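Local coordinates for putative yopH targeting protein (Yersinia pestis, PDB 4GF3) that probably acts as a secretion chaperone that binds the effector YopH and keeps it ready for delivery through the type III secretion system, at residues R2-S5 and S6-E10; V30-D33 and K34-V38; D65-R68 and K69-F72; S93-I97 and N98-G102. All blocks are in the same frame, centred on the assembly; numbering follows the deposited sequence.

Interaction 1 of 4, residues R2-S5 and S6-E10; sequences RTYS and SLLEE
Thr3 and Ser6 exchange side-chain and backbone hydrogen bonds at the start of helix 4-15, forming a capping box. Thr3 is the N-cap: its OG1 accepts from Ser6 N at 3.0 Å, and Ser6 OG accepts in return from Thr3 N at 2.9 Å. Both hydroxyls sit between their own backbone N and carbonyl carbon (chi1 66° and 72°); from there Thr3 OG1 reaches forward into the helix and Ser6 OG reaches back to the N-cap. Leu7 N then bonds to Thr3 O and Leu8 N to Tyr4 O, setting the regular helical pattern.

The packed side lies round Tyr4. Leu8 comes over one face of its ring, with CG offset toward the rim, and Leu8 CD1 reaches Tyr4 CE2 at 3.6 Å. The phenol OH is hydrogen-bonded to Gly26 O, and Leu40 and Leu48 touch the same side chain from the sheet. Ser5 and Glu9, by contrast, stand exposed on the solvent side.

Arg2 bends at chi3 and meets Glu10 at about a right angle. Glu10 OE2 takes both Arg2 NE (3.0 Å) and NH2 (3.2 Å), lying at the edge of the guanidinium, while OE1 takes a weak bond from Arg2 NH2 and also accepts from Gly102 N. The salt bridge joins Arg2, just ahead of the N-cap, to Glu10 within the helix, and its positive partner probably stabilises a carboxylate that also receives a backbone N-H.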
# COMPACT_ATOMS: atom_id res chain seq x y z
N ARG A 2 9.25 -0.83 17.98
CA ARG A 2 9.29 -1.43 16.63
C ARG A 2 10.17 -0.55 15.76
O ARG A 2 10.14 0.64 15.92
CB ARG A 2 7.89 -1.47 16.02
CG ARG A 2 7.82 -2.28 14.77
CD ARG A 2 6.40 -2.41 14.29
NE ARG A 2 5.67 -3.55 14.88
CZ ARG A 2 4.50 -3.44 15.51
NH1 ARG A 2 3.94 -2.21 15.63
NH2 ARG A 2 3.87 -4.53 16.00
N THR A 3 10.89 -1.12 14.80
CA THR A 3 11.48 -0.30 13.74
C THR A 3 10.80 -0.54 12.40
O THR A 3 10.08 -1.51 12.22
CB THR A 3 12.95 -0.63 13.60
OG1 THR A 3 13.02 -1.97 13.14
CG2 THR A 3 13.63 -0.51 14.92
N TYR A 4 11.00 0.37 11.45
CA TYR A 4 10.51 0.16 10.09
C TYR A 4 10.89 -1.22 9.54
O TYR A 4 10.03 -1.93 9.00
CB TYR A 4 11.06 1.25 9.13
CG TYR A 4 10.55 1.10 7.72
CD1 TYR A 4 9.21 1.40 7.39
CD2 TYR A 4 11.37 0.66 6.71
CE1 TYR A 4 8.73 1.26 6.11
CE2 TYR A 4 10.91 0.55 5.40
CZ TYR A 4 9.59 0.83 5.11
OH TYR A 4 9.16 0.70 3.80
N SER A 5 12.16 -1.59 9.65
CA SER A 5 12.62 -2.86 9.13
C SER A 5 12.01 -4.06 9.89
O SER A 5 11.68 -5.05 9.27
CB SER A 5 14.14 -2.91 9.15
OG SER A 5 14.62 -1.95 8.22
N SER A 6 11.78 -3.94 11.20
CA SER A 6 11.20 -5.06 11.91
C SER A 6 9.73 -5.16 11.54
O SER A 6 9.18 -6.24 11.46
CB SER A 6 11.42 -4.94 13.43
OG SER A 6 10.59 -3.92 13.95
N LEU A 7 9.10 -4.01 11.26
CA LEU A 7 7.71 -4.00 10.85
C LEU A 7 7.59 -4.73 9.50
O LEU A 7 6.69 -5.53 9.31
CB LEU A 7 7.14 -2.58 10.72
CG LEU A 7 5.73 -2.51 10.13
CD1 LEU A 7 4.73 -3.37 10.87
CD2 LEU A 7 5.28 -1.05 10.06
N LEU A 8 8.48 -4.42 8.55
CA LEU A 8 8.45 -5.15 7.32
C LEU A 8 8.67 -6.62 7.46
O LEU A 8 8.07 -7.39 6.68
CB LEU A 8 9.48 -4.64 6.30
CG LEU A 8 9.29 -3.23 5.76
CD1 LEU A 8 10.17 -2.92 4.55
CD2 LEU A 8 7.87 -2.99 5.42
N GLU A 9 9.57 -7.05 8.36
CA GLU A 9 9.75 -8.47 8.65
C GLU A 9 8.46 -9.11 9.12
O GLU A 9 8.16 -10.25 8.73
CB GLU A 9 10.79 -8.70 9.77
CG GLU A 9 12.20 -8.52 9.31
CD GLU A 9 13.19 -8.58 10.47
OE1 GLU A 9 12.80 -8.92 11.62
OE2 GLU A 9 14.38 -8.29 10.21
N GLU A 10 7.79 -8.42 10.04
CA GLU A 10 6.49 -8.88 10.56
C GLU A 10 5.48 -9.06 9.45
O GLU A 10 4.75 -10.03 9.42
CB GLU A 10 5.87 -7.87 11.54
CG GLU A 10 5.68 -8.31 12.93
CD GLU A 10 5.06 -7.20 13.80
OE1 GLU A 10 3.78 -6.98 13.77
OE2 GLU A 10 5.89 -6.50 14.41

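Interaction 2 of 4, residues V30-D33 and K34-V38; sequences VTID and KIWVV
A beta hairpin joins strands 28-32 and 36-42, with a tight turn at Asp33 and Lys34 and a classic beta bulge just beyond it. Both turn residues have positive phi, as in a type I' turn. Ile35 and Trp36 share the position facing Ile32, whose carbonyl oxygen therefore takes two donors: Trp36 N at 3.0 Å, and Ile35 N at 3.2 Å from well above the carbonyl plane. Ile32 N returns a short bond of 2.6 Å to Trp36 O. Farther along, Val30 and Val38 form the next hydrogen-bonded pair, and Thr31 and Val37 the non-hydrogen-bonded pair between.

Val30, Ile32, Trp36 and Val38 face helix 102-118, where Leu109, Leu112, Val113 and Ala116 meet them. On this face Ile32 sends CD1 obliquely across to Val38 CG2, 3.6 Å away. Ile35 folds CD1 over the centre of one face of the Trp36 ring, about 4.0 Å above its plane.

Thr31 and Ile32 also pair, antiparallel, with a strand of the chain of another protein, so the sheet continues across that interface. Lys34 NZ reaches outside the hairpin, to a salt bridge with an acidic side chain of that other protein.

On the opposite face Thr31 CG2 packs against the turn backbone, at 3.6 Å from Lys34 C. Beside it, one water accepts from Lys34 N at 2.8 Å and donates a weak bond to Thr31 O.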
# COMPACT_ATOMS: atom_id res chain seq x y z
N VAL A 30 5.27 -5.20 -3.12
CA VAL A 30 4.69 -6.47 -3.29
C VAL A 30 3.91 -6.39 -4.61
O VAL A 30 3.09 -5.46 -4.78
CB VAL A 30 3.78 -6.77 -2.08
CG1 VAL A 30 3.04 -8.08 -2.29
CG2 VAL A 30 4.67 -6.95 -0.85
N THR A 31 4.08 -7.42 -5.47
CA THR A 31 3.30 -7.60 -6.66
C THR A 31 2.15 -8.57 -6.39
O THR A 31 2.36 -9.69 -5.85
CB THR A 31 4.18 -8.07 -7.84
OG1 THR A 31 5.09 -7.00 -8.17
CG2 THR A 31 3.36 -8.41 -9.06
N ILE A 32 0.96 -8.13 -6.79
CA ILE A 32 -0.28 -8.83 -6.54
C ILE A 32 -0.96 -9.27 -7.84
O ILE A 32 -1.32 -8.45 -8.70
CB ILE A 32 -1.24 -7.99 -5.69
CG1 ILE A 32 -0.62 -7.69 -4.33
CG2 ILE A 32 -2.57 -8.74 -5.56
CD1 ILE A 32 -0.52 -6.24 -4.03
N ASP A 33 -1.16 -10.57 -7.93
CA ASP A 33 -1.76 -11.22 -9.11
C ASP A 33 -1.03 -10.78 -10.40
O ASP A 33 -1.65 -10.54 -11.48
CB ASP A 33 -3.26 -10.94 -9.18
CG ASP A 33 -4.05 -11.66 -8.05
OD1 ASP A 33 -3.55 -12.70 -7.56
OD2 ASP A 33 -5.15 -11.17 -7.68
N LYS A 34 0.31 -10.73 -10.26
CA LYS A 34 1.24 -10.40 -11.34
C LYS A 34 1.12 -8.98 -11.83
O LYS A 34 2.03 -8.56 -12.54
CB LYS A 34 1.05 -11.32 -12.57
CG LYS A 34 0.92 -12.79 -12.31
CD LYS A 34 2.18 -13.36 -11.74
CE LYS A 34 2.08 -14.83 -11.53
NZ LYS A 34 3.44 -15.25 -11.08
N ILE A 35 0.05 -8.25 -11.53
CA ILE A 35 -0.14 -6.94 -12.16
C ILE A 35 -0.20 -5.74 -11.23
O ILE A 35 0.23 -4.65 -11.60
CB ILE A 35 -1.34 -6.89 -13.17
CG1 ILE A 35 -2.70 -6.92 -12.45
CG2 ILE A 35 -1.20 -7.96 -14.28
CD1 ILE A 35 -3.69 -5.87 -12.97
N TRP A 36 -0.80 -5.86 -10.05
CA TRP A 36 -0.87 -4.75 -9.17
C TRP A 36 0.38 -4.71 -8.28
O TRP A 36 0.91 -5.73 -7.84
CB TRP A 36 -2.03 -4.86 -8.17
CG TRP A 36 -3.44 -4.94 -8.68
CD1 TRP A 36 -4.35 -5.92 -8.34
CD2 TRP A 36 -4.17 -3.97 -9.45
NE1 TRP A 36 -5.57 -5.64 -8.89
CE2 TRP A 36 -5.49 -4.46 -9.58
CE3 TRP A 36 -3.82 -2.78 -10.07
CZ2 TRP A 36 -6.48 -3.79 -10.31
CZ3 TRP A 36 -4.79 -2.12 -10.80
CH2 TRP A 36 -6.11 -2.64 -10.93
N VAL A 37 0.75 -3.50 -7.89
CA VAL A 37 1.91 -3.32 -7.02
C VAL A 37 1.56 -2.39 -5.88
O VAL A 37 1.16 -1.25 -6.08
CB VAL A 37 3.14 -2.79 -7.83
CG1 VAL A 37 4.31 -2.60 -6.90
CG2 VAL A 37 3.52 -3.74 -8.93
N VAL A 38 1.74 -2.88 -4.64
CA VAL A 38 1.59 -2.08 -3.49
C VAL A 38 2.99 -1.75 -3.05
O VAL A 38 3.83 -2.61 -2.80
CB VAL A 38 0.83 -2.81 -2.35
CG1 VAL A 38 0.93 -2.05 -1.07
CG2 VAL A 38 -0.68 -2.93 -2.66
O HOH W 1 1.72 -11.51 -8.03

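Interaction 3 of 4, residues D65-R68 and K69-F72; sequences DILR and KNLF
Lys69 carries CG beside its backbone N (chi1 -76°), and this lays the start of its aliphatic chain back along the last turn of helix 60-68, with CG 3.7 Å from Asp65 O and CB 3.6 Å from Ile66 O. Asn70 makes the other choice: CG is anti to the backbone N (chi1 -166°), while its CB rests 3.6 Å from Leu67 O. Between the side chains themselves the approach is loose, Asn70 ND2 and Leu67 CD2 coming no closer than 4.4 Å.

Backbone bonds carry most of the contact. Lys69 N donates to Ile66 O and Asn70 N to Leu67 O, each at 3.1 Å and each spanning three residues. Both donors stand above the plane of the carbonyl they meet, not on a lone pair.

Asn70 is then the centre of an inverse gamma turn, in which Leu71 N makes a weak bond to Lys69 O at 2.9 Å. The chain is thereby turned off the helix toward strand 80-83. There Arg80 NH2 bonds to Leu71 O and the Arg80 side chain touches Asn70, while Ile66, on the buried side of the helix, meets Cys81.

The joint is a surface one, to which the side chains add mostly carbon-to-oxygen touches. Its two backbone bonds reach back three residues, not the four of an alpha helix, and meet their carbonyls from above; they probably hold less well than regular helical bonds, consistent with the chain leaving the helix here.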
# COMPACT_ATOMS: atom_id res chain seq x y z
N ASP A 65 -18.25 10.29 -5.12
CA ASP A 65 -18.22 9.15 -4.21
C ASP A 65 -16.97 9.19 -3.36
O ASP A 65 -17.06 8.99 -2.18
CB ASP A 65 -18.14 7.80 -4.95
CG ASP A 65 -19.36 7.48 -5.82
OD1 ASP A 65 -20.50 8.02 -5.65
OD2 ASP A 65 -19.17 6.57 -6.71
N ILE A 66 -15.80 9.37 -3.95
CA ILE A 66 -14.56 9.37 -3.19
C ILE A 66 -14.48 10.58 -2.21
O ILE A 66 -14.11 10.44 -1.04
CB ILE A 66 -13.29 9.41 -4.10
CG1 ILE A 66 -13.11 8.17 -4.97
CG2 ILE A 66 -12.05 9.59 -3.28
CD1 ILE A 66 -13.74 6.91 -4.43
N LEU A 67 -14.85 11.76 -2.71
CA LEU A 67 -14.81 12.96 -1.86
C LEU A 67 -15.81 12.91 -0.72
O LEU A 67 -15.50 13.41 0.32
CB LEU A 67 -14.95 14.25 -2.67
CG LEU A 67 -13.67 14.57 -3.47
CD1 LEU A 67 -13.93 15.62 -4.57
CD2 LEU A 67 -12.53 14.97 -2.55
N ARG A 68 -17.00 12.33 -0.91
CA ARG A 68 -17.97 12.19 0.18
C ARG A 68 -17.42 11.29 1.34
O ARG A 68 -17.83 11.45 2.47
CB ARG A 68 -19.31 11.70 -0.36
CG ARG A 68 -19.78 12.63 -1.52
CD ARG A 68 -21.23 12.97 -1.78
NE ARG A 68 -21.82 12.01 -2.64
CZ ARG A 68 -22.78 12.14 -3.56
NH1 ARG A 68 -23.40 13.28 -3.95
NH2 ARG A 68 -23.11 10.99 -4.11
N LYS A 69 -16.45 10.47 1.03
CA LYS A 69 -15.86 9.53 1.96
C LYS A 69 -14.51 10.05 2.51
O LYS A 69 -13.86 9.38 3.29
CB LYS A 69 -15.68 8.16 1.28
CG LYS A 69 -17.03 7.43 1.19
CD LYS A 69 -16.96 5.98 0.72
CE LYS A 69 -18.40 5.45 0.59
NZ LYS A 69 -18.57 3.98 0.85
N ASN A 70 -14.05 11.19 2.02
CA ASN A 70 -12.69 11.67 2.36
C ASN A 70 -12.68 12.48 3.63
O ASN A 70 -12.23 13.63 3.65
CB ASN A 70 -12.13 12.51 1.24
CG ASN A 70 -10.62 12.75 1.36
OD1 ASN A 70 -9.81 11.85 1.66
ND2 ASN A 70 -10.24 13.97 1.11
N LEU A 71 -13.21 11.89 4.69
CA LEU A 71 -13.47 12.61 5.92
C LEU A 71 -12.50 12.02 6.95
O LEU A 71 -12.08 10.90 6.81
CB LEU A 71 -14.88 12.41 6.37
CG LEU A 71 -15.37 13.25 7.54
CD1 LEU A 71 -15.34 14.76 7.22
CD2 LEU A 71 -16.78 12.77 7.89
N PHE A 72 -12.16 12.83 7.94
CA PHE A 72 -11.36 12.38 9.07
C PHE A 72 -11.96 11.18 9.73
O PHE A 72 -13.20 10.98 9.68
CB PHE A 72 -11.18 13.46 10.15
CG PHE A 72 -12.42 14.11 10.63
CD1 PHE A 72 -13.18 13.55 11.64
CD2 PHE A 72 -12.78 15.37 10.11
CE1 PHE A 72 -14.32 14.20 12.10
CE2 PHE A 72 -13.91 16.00 10.59
CZ PHE A 72 -14.67 15.42 11.57

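Interaction 4 of 4, residues S93-I97 and N98-G102; sequences SQLNI and NDTSG
Asn96 and Asp99 lie with their flat ends stacked, the amide and carboxylate planes 16° apart, where strand 88-96 gives way to the loop before helix 102-118. The stack is close: Asn96 OD1 comes 3.1 Å from Asp99 CG. With CG anti to the backbone N (chi1 -179°), the Asn96 side chain leans over the turn, and a chi2 of -83° directs OD1 at the main chain of the loop. Asp99 N donates there at 2.8 Å, and also to Asn96 O at 3.1 Å; both bonds are weak, one N-H being shared between two oxygens of the same residue. The backbone of Ile97 and Asn98 follows the path of a type I turn.

Deeper in, Leu95 and Thr100 meet at about a right angle. Leu95 CD2 sits against Thr100 OG1 at 3.5 Å, and Leu48 and Leu105 also touch Leu95. The hydroxyl itself is hydrogen-bonded to Gln104 OE1. On the methyl branch of Thr100, CG2 lies off the oxygens of two carbonyls, 3.3 Å from Asn96 O and 3.7 Å from Ile97 O.

Past this point Ser101 takes the N-cap position of helix 102-118, its OG capping Gln104 N. Leu7 packs on Thr100 from helix 4-15.

The stack sets a partly negative amide oxygen close to a carboxylate, two acceptors that would probably disfavour each other, although OD1 comes closest to the carboxylate carbon. The N-H of Asp99 probably eases this by giving OD1 a donor, though weakly.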
# COMPACT_ATOMS: atom_id res chain seq x y z
N SER A 93 -2.53 4.61 2.10
CA SER A 93 -2.79 4.68 3.55
C SER A 93 -1.50 5.10 4.25
O SER A 93 -0.37 4.72 3.84
CB SER A 93 -3.29 3.34 4.16
OG SER A 93 -3.72 3.55 5.50
N GLN A 94 -1.67 5.91 5.29
CA GLN A 94 -0.56 6.47 6.05
C GLN A 94 -0.69 6.03 7.51
O GLN A 94 -1.72 6.19 8.09
CB GLN A 94 -0.55 8.01 5.92
CG GLN A 94 0.64 8.68 6.61
CD GLN A 94 0.84 10.15 6.14
OE1 GLN A 94 0.52 10.54 4.99
NE2 GLN A 94 1.40 10.94 7.02
N LEU A 95 0.37 5.44 8.04
CA LEU A 95 0.36 4.73 9.30
C LEU A 95 1.60 5.06 10.16
O LEU A 95 2.71 5.25 9.69
CB LEU A 95 0.38 3.21 9.04
CG LEU A 95 -0.76 2.66 8.17
CD1 LEU A 95 -0.23 2.18 6.83
CD2 LEU A 95 -1.54 1.58 8.93
N ASN A 96 1.40 4.98 11.45
CA ASN A 96 2.41 5.08 12.40
C ASN A 96 3.15 3.77 12.52
O ASN A 96 2.55 2.72 12.81
CB ASN A 96 1.79 5.48 13.75
CG ASN A 96 2.79 5.65 14.80
OD1 ASN A 96 3.22 4.68 15.43
ND2 ASN A 96 3.13 6.95 15.11
N ILE A 97 4.47 3.84 12.39
CA ILE A 97 5.34 2.64 12.38
C ILE A 97 5.19 1.87 13.68
O ILE A 97 5.08 0.64 13.70
CB ILE A 97 6.81 3.02 12.16
CG1 ILE A 97 7.01 3.51 10.70
CG2 ILE A 97 7.77 1.84 12.43
CD1 ILE A 97 8.25 4.32 10.50
N ASN A 98 5.25 2.58 14.79
CA ASN A 98 5.13 1.89 16.06
C ASN A 98 3.69 1.40 16.39
O ASN A 98 3.54 0.46 17.15
CB ASN A 98 5.68 2.76 17.19
CG ASN A 98 5.77 1.98 18.52
OD1 ASN A 98 4.83 2.00 19.34
ND2 ASN A 98 6.89 1.28 18.71
N ASP A 99 2.66 2.02 15.87
CA ASP A 99 1.31 1.67 16.30
C ASP A 99 0.73 0.53 15.40
O ASP A 99 -0.36 0.03 15.68
CB ASP A 99 0.32 2.85 16.18
CG ASP A 99 0.65 4.04 17.11
OD1 ASP A 99 1.42 3.82 18.11
OD2 ASP A 99 0.15 5.16 16.73
N THR A 100 1.40 0.19 14.27
CA THR A 100 0.74 -0.67 13.28
C THR A 100 1.27 -2.09 13.54
O THR A 100 2.05 -2.25 14.39
CB THR A 100 0.91 -0.09 11.83
OG1 THR A 100 0.06 -0.80 10.88
CG2 THR A 100 2.29 -0.21 11.35
N SER A 101 0.73 -3.14 12.92
CA SER A 101 1.27 -4.50 13.02
C SER A 101 1.34 -5.08 11.60
O SER A 101 0.75 -4.52 10.64
CB SER A 101 0.30 -5.40 13.88
OG SER A 101 -0.97 -5.29 13.20
N GLY A 102 2.07 -6.18 11.47
CA GLY A 102 2.04 -7.02 10.27
C GLY A 102 0.61 -7.31 9.83
O GLY A 102 0.25 -7.16 8.66

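Overall arrangement
From the N terminus the four contacts follow in series, each a local turn of continuous chain, and none nests in or crosses another. Interaction 1 starts helix 4-15, interaction 2 closes the hairpin at the end of the antiparallel sheet formed by this chain, interaction 3 leads out of helix 60-68 toward strand 80-83, and interaction 4 links strand 88-96 to helix 102-118. Interactions 1 and 4 touch, through Glu10 with Gly102 and Leu7 with Thr100, so the first helix is joined to the start of the last. Interaction 2 meets the far part of helix 102-118. Interaction 3 stands apart, its centre about 31 Å from that of interaction 1.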